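Local coordinates for protein 3-ketosteroid-delta4-5alpha-dehydrogenase (Rhodococcus jostii, PDB 4AT2) that probably uses its bound FAD to introduce the delta-4 double bond into 5-alpha 3-ketosteroids during steroid catabolism, and binds 4-androstene-3,17-dione, at residues D307-A312 and T347-D352; M269-A272 and L277-R280. One frame throughout, in Å; residues are numbered along the deposited sequence.

Contact 1: D307-A312 and T347-D352; sequences DATEVA and TLFHQD. With ASD (4-androstene-3-17-dione), chain B.
V311 and L348 are the points of nearest backbone approach, 7.8 Å between their CA atoms, where edge strand 309-313 of a three-stranded antiparallel sheet passes the C-terminal end of helix 340-350. Such alpha/beta packing illustrates how one strand can serve two faces: its alternating side chains send T309 and V311 to the helix and E310 to the steroid pocket. The helix ends in a wider pi-type turn at 347-350, with Q351 leaving helical geometry. V311 meets L348 at roughly a right angle, both of its methyls resting against CD2 of the leucine, with CG2 4.0 Å from it. The same CG2 lies 3.8 Å from CE1 of F349, approaching the ring obliquely. With CG anti to the carbonyl carbon (chi1 -64°), the F349 ring reaches the strand with its outer end, although the bond from CA to CB does not aim there. T309 OG1 sits at the rim of this ring, in its plane, 3.5 Å from CZ. R276 adds a cation-pi contact to F349, while Q345 NE2 is hydrogen-bonded to T309 O. Facing the ligand, E310 OE2 comes within 3.7 Å of steroid C1, and A312 CB lies 3.6 Å from steroid C11.

Contact 2: M269-A272 and L277-R280; sequences MIEA and LIGR
L277 and I278 pack on I270 where the chain, soon after leaving helix 267-273, makes a type II beta turn from L277 to R280, an example of a helix and the following turn closing on each other mainly through apolar contacts, without a hydrogen bond between them. L277 comes first, its CB pointing to the helix, 4.2 Å from I270 CG2; beyond the pair, T448 of strand 444-452 touches both side chains. I278 follows, and its side chain slides past that of I270 in the opposite direction. I270 carries CG2 anti to its own backbone N, and this methyl meets both the backbone and the side chain of I278, at 3.9 Å from CG1. I278 reaches on to E271, where CD1 lies by the base of the glutamate, 4.1 Å from CA, and not at its carboxylate. G119 of the second subunit packs on E271 and I278, so this edge lies at the subunit interface. G279 takes the third position of the turn with a positive phi of 79°, as a type II turn requires. R280 closes it: its backbone N donates to L277 O at 2.9 Å, while its NH1 is hydrogen-bonded to R276 O.

In the fold
Contact 2 closes before contact 1 opens along the chain, and their centres lie 12 Å apart on the same side of the chain's centre. They meet directly: T309 CG2 packs on L277 CD1 at 3.6 Å, and L348 CD1 on R280 NH1 at 3.8 Å. Strand 444-452 is their common neighbour, pairing with strand 309-313 in the antiparallel sheet and joined to the turn of contact 2 by a backbone hydrogen bond between R280 and G446. Both contacts also reach the second subunit, contact 1 through H350, which pairs with its own copy there, and contact 2 through A272, which packs on R453 of that subunit. The cluster thus joins the steroid-lining strand to the dimer interface.

Contact 1: D307-A312 and T347-D352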
loop_
_atom_site.group_PDB
_atom_site.type_symbol
_atom_site.label_atom_id
_atom_site.label_comp_id
_atom_site.label_asym_id
_atom_site.label_seq_id
_atom_site.Cartn_x
_atom_site.Cartn_y
_atom_site.Cartn_z
ATOM N N ASP A 307 0.220 -3.154 3.323
ATOM C CA ASP A 307 1.252 -2.696 2.402
ATOM C C ASP A 307 2.473 -2.093 3.102
ATOM O O ASP A 307 3.458 -1.802 2.436
ATOM C CB ASP A 307 0.660 -1.639 1.479
ATOM C CG ASP A 307 0.134 -0.443 2.246
ATOM O OD1 ASP A 307 -0.700 -0.611 3.165
ATOM O OD2 ASP A 307 0.546 0.678 1.933
ATOM N N ALA A 308 2.412 -1.893 4.422
ATOM C CA ALA A 308 3.481 -1.171 5.135
ATOM C C ALA A 308 4.742 -2.022 5.245
ATOM O O ALA A 308 4.680 -3.196 5.607
ATOM C CB ALA A 308 3.011 -0.727 6.515
ATOM N N THR A 309 5.884 -1.434 4.895
ATOM C CA THR A 309 7.152 -2.169 4.917
ATOM C C THR A 309 8.308 -1.328 5.435
ATOM O O THR A 309 8.529 -0.207 4.961
ATOM C CB THR A 309 7.560 -2.669 3.513
ATOM O OG1 THR A 309 7.674 -1.548 2.632
ATOM C CG2 THR A 309 6.518 -3.615 2.946
ATOM N N GLU A 310 9.049 -1.892 6.387
ATOM C CA GLU A 310 10.360 -1.370 6.742
ATOM C C GLU A 310 11.270 -1.565 5.529
ATOM O O GLU A 310 11.149 -2.576 4.822
ATOM C CB GLU A 310 10.921 -2.127 7.949
ATOM C CG GLU A 310 12.314 -1.671 8.391
ATOM C CD GLU A 310 13.492 -2.320 7.654
ATOM O OE1 GLU A 310 13.332 -3.336 6.940
ATOM O OE2 GLU A 310 14.629 -1.812 7.796
ATOM N N VAL A 311 12.171 -0.614 5.285
ATOM C CA VAL A 311 13.110 -0.715 4.160
ATOM C C VAL A 311 14.487 -0.251 4.611
ATOM O O VAL A 311 14.654 0.898 5.005
ATOM C CB VAL A 311 12.664 0.123 2.939
ATOM C CG1 VAL A 311 13.610 -0.125 1.774
ATOM C CG2 VAL A 311 11.225 -0.198 2.520
ATOM N N ALA A 312 15.465 -1.146 4.549
ATOM C CA ALA A 312 16.848 -0.818 4.880
ATOM C C ALA A 312 17.586 -0.452 3.598
ATOM O O ALA A 312 17.118 -0.751 2.510
ATOM C CB ALA A 312 17.518 -1.996 5.565
ATOM N N THR A 347 13.964 5.887 -1.370
ATOM C CA THR A 347 14.643 5.349 -2.547
ATOM C C THR A 347 13.789 4.289 -3.247
ATOM O O THR A 347 13.530 4.389 -4.443
ATOM C CB THR A 347 16.038 4.798 -2.186
ATOM O OG1 THR A 347 16.808 5.854 -1.587
ATOM C CG2 THR A 347 16.768 4.288 -3.445
ATOM N N LEU A 348 13.352 3.288 -2.489
ATOM C CA LEU A 348 12.554 2.206 -3.056
ATOM C C LEU A 348 11.183 2.684 -3.496
ATOM O O LEU A 348 10.744 2.367 -4.598
ATOM C CB LEU A 348 12.389 1.067 -2.044
ATOM C CG LEU A 348 11.506 -0.106 -2.496
ATOM C CD1 LEU A 348 12.136 -0.809 -3.695
ATOM C CD2 LEU A 348 11.354 -1.071 -1.335
ATOM N N PHE A 349 10.513 3.454 -2.639
ATOM C CA PHE A 349 9.126 3.834 -2.916
ATOM C C PHE A 349 9.041 4.869 -4.033
ATOM O O PHE A 349 8.180 4.763 -4.923
ATOM C CB PHE A 349 8.425 4.434 -1.682
ATOM C CG PHE A 349 8.246 3.492 -0.507
ATOM C CD1 PHE A 349 8.519 2.123 -0.591
ATOM C CD2 PHE A 349 7.754 4.004 0.691
ATOM C CE1 PHE A 349 8.327 1.302 0.517
ATOM C CE2 PHE A 349 7.567 3.189 1.803
ATOM C CZ PHE A 349 7.852 1.834 1.713
ATOM N N HIS A 350 9.900 5.889 -3.975
ATOM C CA HIS A 350 9.674 7.092 -4.784
ATOM C C HIS A 350 10.666 7.357 -5.874
ATOM O O HIS A 350 10.406 8.212 -6.736
ATOM C CB HIS A 350 9.548 8.321 -3.884
ATOM C CG HIS A 350 8.586 8.127 -2.748
ATOM N ND1 HIS A 350 7.333 7.657 -2.936
ATOM C CD2 HIS A 350 8.720 8.348 -1.379
ATOM C CE1 HIS A 350 6.705 7.574 -1.753
ATOM N NE2 HIS A 350 7.549 8.001 -0.801
ATOM N N GLN A 351 11.799 6.645 -5.846
ATOM C CA GLN A 351 12.860 6.851 -6.843
ATOM C C GLN A 351 13.158 5.603 -7.672
ATOM O O GLN A 351 14.268 5.457 -8.236
ATOM C CB GLN A 351 14.155 7.394 -6.201
ATOM C CG GLN A 351 13.975 8.603 -5.278
ATOM C CD GLN A 351 13.276 9.796 -5.922
ATOM O OE1 GLN A 351 13.433 10.067 -7.116
ATOM N NE2 GLN A 351 12.496 10.520 -5.121
ATOM N N ASP A 352 12.166 4.713 -7.741
ATOM C CA ASP A 352 12.261 3.454 -8.496
ATOM C C ASP A 352 13.501 2.642 -8.127
ATOM O O ASP A 352 14.098 1.968 -8.972
ATOM C CB ASP A 352 12.220 3.717 -10.002
ATOM C CG ASP A 352 11.857 2.483 -10.793
ATOM O OD1 ASP A 352 11.059 1.665 -10.287
ATOM O OD2 ASP A 352 12.367 2.326 -11.922
HETATM C C1 ASD B . 16.237 -3.109 10.852
HETATM C C10 ASD B . 17.523 -2.266 10.927
HETATM C C11 ASD B . 18.452 -3.370 8.782
HETATM C C12 ASD B . 19.614 -4.075 8.040
HETATM C C13 ASD B . 20.941 -3.383 8.341
HETATM C C14 ASD B . 21.137 -3.341 9.856
HETATM C C15 ASD B . 22.633 -3.062 10.068
HETATM C C16 ASD B . 23.315 -3.914 8.984
HETATM C C17 ASD B . 22.195 -4.119 7.977
HETATM C C18 ASD B . 21.046 -2.036 7.619
HETATM C C19 ASD B . 17.307 -0.928 10.215
HETATM C C2 ASD B . 15.032 -2.503 11.603
HETATM C C3 ASD B . 15.421 -1.956 12.960
HETATM C C4 ASD B . 16.860 -1.855 13.315
HETATM C C5 ASD B . 17.835 -1.943 12.380
HETATM C C6 ASD B . 19.263 -1.648 12.822
HETATM C C7 ASD B . 20.288 -2.532 12.112
HETATM C C8 ASD B . 20.086 -2.499 10.598
HETATM C C9 ASD B . 18.681 -3.071 10.282
HETATM O O1 ASD B . 14.557 -1.625 13.771
HETATM O O2 ASD B . 22.303 -4.793 6.960
#

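Contact 2: M269-A272 and L277-R280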
loop_
_atom_site.group_PDB
_atom_site.type_symbol
_atom_site.label_atom_id
_atom_site.label_comp_id
_atom_site.label_asym_id
_atom_site.label_seq_id
_atom_site.Cartn_x
_atom_site.Cartn_y
_atom_site.Cartn_z
ATOM N N MET A 269 1.442 -13.914 -0.011
ATOM C CA MET A 269 1.040 -12.735 0.749
ATOM C C MET A 269 1.855 -11.501 0.392
ATOM O O MET A 269 1.307 -10.403 0.348
ATOM C CB MET A 269 1.104 -13.006 2.247
ATOM C CG MET A 269 0.003 -13.946 2.712
ATOM S SD MET A 269 0.051 -14.300 4.478
ATOM C CE MET A 269 -0.708 -12.800 5.111
ATOM N N ILE A 270 3.153 -11.670 0.153
ATOM C CA ILE A 270 3.989 -10.533 -0.280
ATOM C C ILE A 270 3.459 -9.989 -1.609
ATOM O O ILE A 270 3.298 -8.782 -1.771
ATOM C CB ILE A 270 5.489 -10.914 -0.390
ATOM C CG1 ILE A 270 6.105 -11.096 0.999
ATOM C CG2 ILE A 270 6.272 -9.876 -1.197
ATOM C CD1 ILE A 270 6.177 -9.821 1.835
ATOM N N GLU A 271 3.133 -10.884 -2.539
ATOM C CA GLU A 271 2.651 -10.426 -3.840
ATOM C C GLU A 271 1.301 -9.716 -3.732
ATOM O O GLU A 271 1.087 -8.685 -4.371
ATOM C CB GLU A 271 2.590 -11.585 -4.831
ATOM C CG GLU A 271 2.085 -11.186 -6.209
ATOM C CD GLU A 271 1.806 -12.393 -7.081
ATOM O OE1 GLU A 271 0.969 -13.240 -6.700
ATOM O OE2 GLU A 271 2.421 -12.487 -8.153
ATOM N N ALA A 272 0.408 -10.261 -2.904
ATOM C CA ALA A 272 -0.944 -9.731 -2.751
ATOM C C ALA A 272 -0.995 -8.435 -1.959
ATOM O O ALA A 272 -1.855 -7.586 -2.220
ATOM C CB ALA A 272 -1.841 -10.777 -2.087
ATOM N N LEU A 277 8.202 -5.531 -1.934
ATOM C CA LEU A 277 9.237 -6.405 -1.358
ATOM C C LEU A 277 9.571 -7.638 -2.192
ATOM O O LEU A 277 10.470 -8.394 -1.835
ATOM C CB LEU A 277 8.861 -6.857 0.065
ATOM C CG LEU A 277 8.968 -5.784 1.152
ATOM C CD1 LEU A 277 8.722 -6.434 2.507
ATOM C CD2 LEU A 277 10.302 -5.042 1.132
ATOM N N ILE A 278 8.859 -7.843 -3.296
ATOM C CA ILE A 278 9.148 -8.966 -4.185
ATOM C C ILE A 278 10.618 -8.930 -4.598
ATOM O O ILE A 278 11.101 -7.925 -5.124
ATOM C CB ILE A 278 8.238 -8.977 -5.438
ATOM C CG1 ILE A 278 6.787 -9.302 -5.053
ATOM C CG2 ILE A 278 8.745 -10.000 -6.446
ATOM C CD1 ILE A 278 5.772 -8.931 -6.120
ATOM N N GLY A 279 11.323 -10.018 -4.313
ATOM C CA GLY A 279 12.726 -10.149 -4.683
ATOM C C GLY A 279 13.714 -9.425 -3.788
ATOM O O GLY A 279 14.907 -9.424 -4.069
ATOM N N ARG A 280 13.231 -8.806 -2.710
ATOM C CA ARG A 280 14.142 -8.093 -1.800
ATOM C C ARG A 280 13.810 -8.292 -0.316
ATOM O O ARG A 280 13.669 -7.318 0.434
ATOM C CB ARG A 280 14.239 -6.596 -2.166
ATOM C CG ARG A 280 12.926 -5.832 -2.145
ATOM C CD ARG A 280 13.109 -4.386 -2.600
ATOM N NE ARG A 280 13.635 -4.302 -3.969
ATOM C CZ ARG A 280 12.882 -4.289 -5.066
ATOM N NH1 ARG A 280 11.558 -4.349 -4.972
ATOM N NH2 ARG A 280 13.453 -4.219 -6.268
#